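Local coordinates for NreA protein (Staphylococcus carnosus subsp. carnosus TM300, PDB 4IUH) that is a cytosolic GAF-domain protein that binds nitrate and serves as a nitrate receptor in the staphylococcal nitrate regulation system, at residues 91-96 with 141-146; 128-133 with 157-162; 27-32 with 41-46. All coordinates share one frame; numbering follows the deposited sequence.

Contact 1 (91-96 with 141-146); sequences IVEDVD and RPLPEG
L143 reaches from the 141-146 loop to the end of strand 90-92. It takes part in every direct pair of this contact and buries the largest share of it. The apolar part is a single methyl meeting. L143 CD1 lies 3.7 Å from I91 CG2, with the two side chains running obliquely to each other. CG of L143 stands anti to its carbonyl carbon (chi1 -66°), which places CD1 against I91.

E93 adds a mixed contact. Its chain is bent at chi2 (-83°), and the carboxylate folds back to the leucine. OE1 of E93 comes within 3.4 Å of L143 CD1.

The polar part runs through one water. No direct hydrogen bond joins the segments. The water accepts from L143 N at 2.7 Å and donates to E93 OE1 at 2.8 Å. It also donates to E93 O, so E93 holds it by both backbone and side chain. The water thus gives the N-H of L143 an acceptor.

The contact ties the loop after strand 128-138 to an edge strand of the GAF-domain sheet. L143 also packs on A117 and V119 of strand 115-125 and on F38. V92 pairs by backbone with M118, and beyond E93 the chain enters helix 95-98, with D94 at its N-cap.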
loop_
_atom_site.group_PDB
_atom_site.type_symbol
_atom_site.label_atom_id
_atom_site.label_comp_id
_atom_site.label_asym_id
_atom_site.label_seq_id
_atom_site.Cartn_x
_atom_site.Cartn_y
_atom_site.Cartn_z
ATOM N N ILE A 91 -6.737 7.806 0.153
ATOM C CA ILE A 91 -7.558 7.315 1.252
ATOM C C ILE A 91 -8.931 6.883 0.756
ATOM O O ILE A 91 -9.652 7.656 0.119
ATOM C CB ILE A 91 -7.712 8.377 2.352
ATOM C CG1 ILE A 91 -6.344 8.702 2.954
ATOM C CG2 ILE A 91 -8.659 7.895 3.431
ATOM C CD1 ILE A 91 -6.222 10.108 3.461
ATOM N N VAL A 92 -9.284 5.634 1.039
ATOM C CA VAL A 92 -10.582 5.116 0.646
ATOM C C VAL A 92 -11.326 4.559 1.848
ATOM O O VAL A 92 -11.056 3.441 2.283
ATOM C CB VAL A 92 -10.456 4.015 -0.407
ATOM C CG1 VAL A 92 -11.847 3.612 -0.898
ATOM C CG2 VAL A 92 -9.586 4.487 -1.557
ATOM N N GLU A 93 -12.268 5.341 2.370
ATOM C CA GLU A 93 -13.044 4.936 3.539
ATOM C C GLU A 93 -13.962 3.762 3.215
ATOM O O GLU A 93 -14.175 2.894 4.054
ATOM C CB GLU A 93 -13.880 6.109 4.069
ATOM C CG GLU A 93 -13.102 7.398 4.301
ATOM C CD GLU A 93 -12.386 7.434 5.641
ATOM O OE1 GLU A 93 -12.479 6.447 6.410
ATOM O OE2 GLU A 93 -11.728 8.460 5.932
ATOM N N ASP A 94 -14.499 3.744 1.993
ATOM C CA ASP A 94 -15.492 2.749 1.589
ATOM C C ASP A 94 -15.227 2.291 0.159
ATOM O O ASP A 94 -15.666 2.922 -0.810
ATOM C CB ASP A 94 -16.904 3.334 1.719
ATOM C CG ASP A 94 -18.005 2.290 1.546
ATOM O OD1 ASP A 94 -17.761 1.222 0.947
ATOM O OD2 ASP A 94 -19.139 2.550 2.006
ATOM N N VAL A 95 -14.520 1.175 0.035
ATOM C CA VAL A 95 -14.106 0.683 -1.269
ATOM C C VAL A 95 -15.295 0.366 -2.179
ATOM O O VAL A 95 -15.308 0.760 -3.347
ATOM C CB VAL A 95 -13.179 -0.541 -1.140
ATOM C CG1 VAL A 95 -12.946 -1.176 -2.499
ATOM C CG2 VAL A 95 -11.857 -0.131 -0.502
ATOM N N ASP A 96 -16.292 -0.326 -1.636
ATOM C CA ASP A 96 -17.452 -0.749 -2.417
ATOM C C ASP A 96 -18.206 0.423 -3.031
ATOM O O ASP A 96 -18.742 0.316 -4.131
ATOM C CB ASP A 96 -18.412 -1.564 -1.551
ATOM C CG ASP A 96 -17.781 -2.830 -1.020
ATOM O OD1 ASP A 96 -16.944 -3.416 -1.739
ATOM O OD2 ASP A 96 -18.116 -3.234 0.117
ATOM N N ARG A 141 -15.063 -2.820 8.432
ATOM C CA ARG A 141 -14.384 -2.133 9.533
ATOM C C ARG A 141 -13.799 -0.810 9.070
ATOM O O ARG A 141 -13.019 -0.775 8.129
ATOM C CB ARG A 141 -13.280 -3.004 10.130
ATOM C CG ARG A 141 -13.781 -4.291 10.741
ATOM C CD ARG A 141 -12.647 -5.250 11.082
ATOM N NE ARG A 141 -13.176 -6.602 11.214
ATOM C CZ ARG A 141 -12.933 -7.603 10.374
ATOM N NH1 ARG A 141 -12.130 -7.433 9.336
ATOM N NH2 ARG A 141 -13.487 -8.791 10.593
ATOM N N PRO A 142 -14.178 0.289 9.737
ATOM C CA PRO A 142 -13.728 1.623 9.323
ATOM C C PRO A 142 -12.223 1.792 9.475
ATOM O O PRO A 142 -11.605 1.089 10.274
ATOM C CB PRO A 142 -14.444 2.555 10.303
ATOM C CG PRO A 142 -15.573 1.748 10.856
ATOM C CD PRO A 142 -15.075 0.347 10.900
ATOM N N LEU A 143 -11.649 2.708 8.702
ATOM C CA LEU A 143 -10.278 3.131 8.920
ATOM C C LEU A 143 -10.184 3.729 10.317
ATOM O O LEU A 143 -11.053 4.503 10.715
ATOM C CB LEU A 143 -9.872 4.183 7.893
ATOM C CG LEU A 143 -9.790 3.746 6.437
ATOM C CD1 LEU A 143 -9.501 4.950 5.544
ATOM C CD2 LEU A 143 -8.717 2.669 6.255
ATOM N N PRO A 144 -9.134 3.369 11.066
ATOM C CA PRO A 144 -8.933 3.934 12.404
ATOM C C PRO A 144 -8.796 5.446 12.324
ATOM O O PRO A 144 -8.275 5.958 11.334
ATOM C CB PRO A 144 -7.620 3.299 12.874
ATOM C CG PRO A 144 -6.967 2.777 11.656
ATOM C CD PRO A 144 -8.068 2.430 10.692
ATOM N N GLU A 145 -9.278 6.145 13.342
ATOM C CA GLU A 145 -9.259 7.598 13.331
ATOM C C GLU A 145 -7.839 8.144 13.258
ATOM O O GLU A 145 -6.950 7.699 13.988
ATOM C CB GLU A 145 -9.968 8.149 14.566
ATOM C CG GLU A 145 -9.961 9.661 14.649
ATOM C CD GLU A 145 -10.947 10.185 15.665
ATOM O OE1 GLU A 145 -12.084 9.668 15.705
ATOM O OE2 GLU A 145 -10.585 11.108 16.427
ATOM N N GLY A 146 -7.632 9.106 12.366
ATOM C CA GLY A 146 -6.345 9.760 12.240
ATOM C C GLY A 146 -5.392 9.023 11.324
ATOM O O GLY A 146 -4.316 9.530 11.005
HETATM O O HOH W 1 -13.357 3.842 6.914
#

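Contact 2 (128-133 with 157-162); sequences RVYGAL and GSFTDE
Y130 and F159 make the whole of this contact through their aromatic rings. The planes are inclined by 30° and the centroids are 5.8 Å apart. The rings are nearly parallel but offset so far that little of one lies over the other, so this is not a full stack. The closest approach is Y130 CD1 to F159 CE1, at 3.6 Å. CE1 of Y130 also lies 3.9 Å from F159 CE1. The meeting therefore uses one side of each ring: CD1 and CE1 of the tyrosine, CE1 and CZ of the phenylalanine.

The first torsions bring the two groups together. Y130 CG is anti to the backbone N (chi1 -169°), and the ring leaves the strand on the side where F159 lies. F159 CG is anti to its own carbonyl carbon, which brings the F159 ring up against that of Y130.

No hydrogen bond crosses between the segments. Y130 and G131 both face L123 in a classic beta bulge.

Strand 128-138 lies between strands 40-47 and 115-125 in the GAF-domain sheet. Y130 packs on L45 and P46 of strand 40-47, and F159 also touches L45. F159 meets the ring of Y25 from helix 25-36 as well. T160 pairs by backbone with W124 of strand 115-125.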
loop_
_atom_site.group_PDB
_atom_site.type_symbol
_atom_site.label_atom_id
_atom_site.label_comp_id
_atom_site.label_asym_id
_atom_site.label_seq_id
_atom_site.Cartn_x
_atom_site.Cartn_y
_atom_site.Cartn_z
ATOM N N ARG A 128 13.092 11.403 -3.533
ATOM C CA ARG A 128 12.294 10.849 -4.625
ATOM C C ARG A 128 11.254 9.826 -4.157
ATOM O O ARG A 128 11.476 9.099 -3.193
ATOM C CB ARG A 128 13.210 10.221 -5.681
ATOM N N VAL A 129 10.116 9.784 -4.846
ATOM C CA VAL A 129 9.083 8.791 -4.562
ATOM C C VAL A 129 9.616 7.441 -4.991
ATOM O O VAL A 129 10.383 7.353 -5.944
ATOM C CB VAL A 129 7.774 9.071 -5.332
ATOM C CG1 VAL A 129 6.591 8.458 -4.603
ATOM C CG2 VAL A 129 7.566 10.561 -5.516
ATOM N N TYR A 130 9.208 6.385 -4.307
ATOM C CA TYR A 130 9.876 5.104 -4.472
ATOM C C TYR A 130 8.915 3.921 -4.452
ATOM O O TYR A 130 8.848 3.145 -5.404
ATOM C CB TYR A 130 10.918 4.951 -3.367
ATOM C CG TYR A 130 11.866 3.803 -3.548
ATOM C CD1 TYR A 130 11.774 2.673 -2.745
ATOM C CD2 TYR A 130 12.866 3.849 -4.511
ATOM C CE1 TYR A 130 12.657 1.610 -2.896
ATOM C CE2 TYR A 130 13.752 2.793 -4.674
ATOM C CZ TYR A 130 13.639 1.673 -3.863
ATOM O OH TYR A 130 14.516 0.622 -4.019
ATOM N N GLY A 131 8.177 3.778 -3.361
ATOM C CA GLY A 131 7.290 2.644 -3.200
ATOM C C GLY A 131 5.979 3.063 -2.578
ATOM O O GLY A 131 5.624 4.239 -2.600
ATOM N N ALA A 132 5.250 2.101 -2.027
ATOM C CA ALA A 132 3.979 2.410 -1.398
ATOM C C ALA A 132 3.716 1.505 -0.206
ATOM O O ALA A 132 4.034 0.314 -0.226
ATOM C CB ALA A 132 2.843 2.303 -2.413
ATOM N N LEU A 133 3.134 2.080 0.836
ATOM C CA LEU A 133 2.634 1.290 1.948
ATOM C C LEU A 133 1.120 1.259 1.848
ATOM O O LEU A 133 0.484 2.305 1.697
ATOM C CB LEU A 133 3.067 1.891 3.288
ATOM C CG LEU A 133 2.416 1.270 4.524
ATOM C CD1 LEU A 133 2.886 -0.168 4.726
ATOM C CD2 LEU A 133 2.650 2.112 5.780
ATOM N N GLY A 157 12.221 1.853 8.447
ATOM C CA GLY A 157 13.564 1.998 7.924
ATOM C C GLY A 157 13.905 3.406 7.471
ATOM O O GLY A 157 13.684 4.377 8.194
ATOM N N SER A 158 14.445 3.511 6.262
ATOM C CA SER A 158 14.887 4.789 5.720
ATOM C C SER A 158 13.781 5.503 4.948
ATOM O O SER A 158 13.991 6.591 4.415
ATOM C CB SER A 158 16.102 4.582 4.809
ATOM O OG SER A 158 15.737 3.907 3.612
ATOM N N PHE A 159 12.605 4.893 4.883
ATOM C CA PHE A 159 11.507 5.484 4.127
ATOM C C PHE A 159 10.836 6.611 4.900
ATOM O O PHE A 159 10.770 6.588 6.128
ATOM C CB PHE A 159 10.478 4.423 3.737
ATOM C CG PHE A 159 11.014 3.375 2.805
ATOM C CD1 PHE A 159 11.714 3.736 1.667
ATOM C CD2 PHE A 159 10.829 2.029 3.075
ATOM C CE1 PHE A 159 12.215 2.774 0.808
ATOM C CE2 PHE A 159 11.328 1.058 2.223
ATOM C CZ PHE A 159 12.024 1.429 1.087
ATOM N N THR A 160 10.365 7.612 4.169
ATOM C CA THR A 160 9.550 8.668 4.747
ATOM C C THR A 160 8.302 8.808 3.886
ATOM O O THR A 160 8.176 8.143 2.845
ATOM C CB THR A 160 10.299 10.021 4.811
ATOM O OG1 THR A 160 10.610 10.469 3.488
ATOM C CG2 THR A 160 11.591 9.898 5.614
ATOM N N ASP A 161 7.371 9.654 4.314
ATOM C CA ASP A 161 6.186 9.891 3.501
ATOM C C ASP A 161 6.258 11.248 2.807
ATOM O O ASP A 161 7.315 11.879 2.779
ATOM C CB ASP A 161 4.893 9.710 4.305
ATOM C CG ASP A 161 4.858 10.543 5.573
ATOM O OD1 ASP A 161 4.373 10.029 6.603
ATOM O OD2 ASP A 161 5.295 11.711 5.544
ATOM N N GLU A 162 5.136 11.686 2.248
ATOM C CA GLU A 162 5.099 12.898 1.435
ATOM C C GLU A 162 5.143 14.170 2.279
ATOM O O GLU A 162 5.473 15.248 1.784
ATOM C CB GLU A 162 3.855 12.904 0.539
ATOM C CG GLU A 162 2.535 13.154 1.262
ATOM C CD GLU A 162 1.948 11.909 1.913
ATOM O OE1 GLU A 162 0.702 11.812 1.983
ATOM O OE2 GLU A 162 2.716 11.029 2.364
#

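Contact 3 (27-32 with 41-46); sequences DALDEI and AAIALP
L29 projects from helix 25-36 onto A41 and I43 of strand 40-47, a helix-on-sheet packing within the GAF fold. This is a buried contact of apolar side chains, with no hydrogen bond across it. The axes of these two short segments approach to 8.5 Å. Their N-to-C directions are 140° apart, so the chain returns roughly antiparallel but clearly askew.

L29 has the most surface buried by the contact. Its CG is anti to the backbone N (chi1 -169°), and the side chain reaches across to the strand. The two methyls then divide the work. CD1 settles between the side chains of A41 and I43, and CD2 turns to the strand backbone. L29 CD2 lies 3.8 Å from A41 O and 3.9 Å from A42 CA.

A41 is the second partner. Its CB points toward the helix and lies 3.7 Å from L29 CD1. A41 CB is also 4.1 Å from L29 CG. With only a methyl at A41, the leucine can probably lie close to the strand. L29 and A41 also bring the two backbones closest, with L29 CA 6.8 Å from A41 CA.

I43, two residues on, faces the helix like A41, while A42 between them points away. The side chains of I43 and L29 run alongside each other, pointing opposite ways.

The surroundings complete the core. L29 also touches Y59 of strand 54-61 and L133 of strand 128-138, so one leucine spans three neighbouring strands. D30, on a different side of the helix, hydrogen-bonds to S61 of strand 54-61. The isoleucine meets L29 with two carbons of its longer branch: I43 CG1 is 3.7 Å from L29 CD1, and CD1 of I43 is 4.1 Å from that same methyl.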
loop_
_atom_site.group_PDB
_atom_site.type_symbol
_atom_site.label_atom_id
_atom_site.label_comp_id
_atom_site.label_asym_id
_atom_site.label_seq_id
_atom_site.Cartn_x
_atom_site.Cartn_y
_atom_site.Cartn_z
ATOM N N ASP A 27 9.018 -7.538 9.825
ATOM C CA ASP A 27 8.758 -7.246 11.228
ATOM C C ASP A 27 8.190 -5.839 11.404
ATOM O O ASP A 27 7.267 -5.626 12.190
ATOM C CB ASP A 27 10.036 -7.400 12.063
ATOM C CG ASP A 27 10.666 -8.783 11.940
ATOM O OD1 ASP A 27 10.343 -9.661 12.767
ATOM O OD2 ASP A 27 11.497 -8.987 11.027
ATOM N N ALA A 28 8.750 -4.878 10.679
ATOM C CA ALA A 28 8.284 -3.498 10.769
ATOM C C ALA A 28 6.846 -3.373 10.272
ATOM O O ALA A 28 6.048 -2.631 10.840
ATOM C CB ALA A 28 9.207 -2.565 9.995
ATOM N N LEU A 29 6.530 -4.118 9.218
ATOM C CA LEU A 29 5.193 -4.135 8.640
ATOM C C LEU A 29 4.194 -4.744 9.616
ATOM O O LEU A 29 3.100 -4.213 9.809
ATOM C CB LEU A 29 5.202 -4.939 7.341
ATOM C CG LEU A 29 3.963 -4.858 6.460
ATOM C CD1 LEU A 29 3.714 -3.419 6.051
ATOM C CD2 LEU A 29 4.113 -5.747 5.238
ATOM N N ASP A 30 4.577 -5.859 10.231
ATOM C CA ASP A 30 3.747 -6.512 11.239
ATOM C C ASP A 30 3.456 -5.589 12.423
ATOM O O ASP A 30 2.321 -5.517 12.891
ATOM C CB ASP A 30 4.400 -7.807 11.737
ATOM C CG ASP A 30 4.454 -8.885 10.669
ATOM O OD1 ASP A 30 5.345 -9.755 10.739
ATOM O OD2 ASP A 30 3.608 -8.866 9.757
ATOM N N GLU A 31 4.481 -4.891 12.905
ATOM C CA GLU A 31 4.305 -3.932 13.992
ATOM C C GLU A 31 3.273 -2.870 13.623
ATOM O O GLU A 31 2.335 -2.615 14.377
ATOM C CB GLU A 31 5.637 -3.269 14.357
ATOM C CG GLU A 31 5.553 -2.287 15.522
ATOM C CD GLU A 31 5.130 -0.885 15.100
ATOM O OE1 GLU A 31 5.628 -0.392 14.062
ATOM O OE2 GLU A 31 4.294 -0.279 15.809
ATOM N N ILE A 32 3.455 -2.254 12.459
ATOM C CA ILE A 32 2.543 -1.213 11.993
ATOM C C ILE A 32 1.097 -1.708 11.940
ATOM O O ILE A 32 0.199 -1.070 12.487
ATOM C CB ILE A 32 2.969 -0.662 10.614
ATOM C CG1 ILE A 32 4.295 0.093 10.733
ATOM C CG2 ILE A 32 1.891 0.242 10.045
ATOM C CD1 ILE A 32 5.025 0.280 9.411
ATOM N N ALA A 41 -1.780 -5.243 5.725
ATOM C CA ALA A 41 -0.751 -4.280 5.356
ATOM C C ALA A 41 0.194 -4.884 4.317
ATOM O O ALA A 41 0.447 -6.094 4.322
ATOM C CB ALA A 41 0.025 -3.823 6.585
ATOM N N ALA A 42 0.711 -4.046 3.424
ATOM C CA ALA A 42 1.650 -4.517 2.418
ATOM C C ALA A 42 2.581 -3.412 1.940
ATOM O O ALA A 42 2.246 -2.229 2.000
ATOM C CB ALA A 42 0.905 -5.132 1.240
ATOM N N ILE A 43 3.761 -3.811 1.476
ATOM C CA ILE A 43 4.720 -2.869 0.909
ATOM C C ILE A 43 4.968 -3.194 -0.559
ATOM O O ILE A 43 5.297 -4.331 -0.911
ATOM C CB ILE A 43 6.069 -2.874 1.668
ATOM C CG1 ILE A 43 5.864 -2.525 3.144
ATOM C CG2 ILE A 43 7.034 -1.882 1.042
ATOM C CD1 ILE A 43 7.121 -2.661 3.985
ATOM N N ALA A 44 4.785 -2.188 -1.405
ATOM C CA ALA A 44 5.072 -2.293 -2.824
ATOM C C ALA A 44 6.421 -1.639 -3.097
ATOM O O ALA A 44 6.644 -0.489 -2.720
ATOM C CB ALA A 44 3.989 -1.605 -3.627
ATOM N N LEU A 45 7.318 -2.373 -3.749
ATOM C CA LEU A 45 8.663 -1.868 -4.011
ATOM C C LEU A 45 9.104 -2.157 -5.443
ATOM O O LEU A 45 8.653 -3.129 -6.054
ATOM C CB LEU A 45 9.663 -2.464 -3.012
ATOM C CG LEU A 45 9.554 -1.969 -1.564
ATOM C CD1 LEU A 45 10.353 -2.861 -0.620
ATOM C CD2 LEU A 45 10.022 -0.529 -1.449
ATOM N N PRO A 46 9.977 -1.297 -5.989
ATOM C CA PRO A 46 10.504 -1.494 -7.343
ATOM C C PRO A 46 11.470 -2.678 -7.429
ATOM O O PRO A 46 12.205 -2.955 -6.482
ATOM C CB PRO A 46 11.226 -0.173 -7.633
ATOM C CG PRO A 46 11.560 0.375 -6.289
ATOM C CD PRO A 46 10.426 -0.023 -5.401
#

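Overall arrangement
All three contacts reach one antiparallel sheet. Contacts 2 and 3 are direct neighbours, with centres 11 Å apart. Their strands, 128-138 and 40-47, lie side by side. A132 O and A44 N, 2.9 Å apart, probably share a hydrogen bond. L133 CD1 also packs 3.6 Å from L29 CD1, and Y130 CZ lies 3.4 Å from P46 CG. Contact 1 is more remote. It sits at edge strand 90-92, one of the two outermost strands, its centre 21 Å from contact 2 and 19 Å from contact 3, and it touches neither. In sequence, contact 3 closes first, and contacts 1 and 2 then interleave.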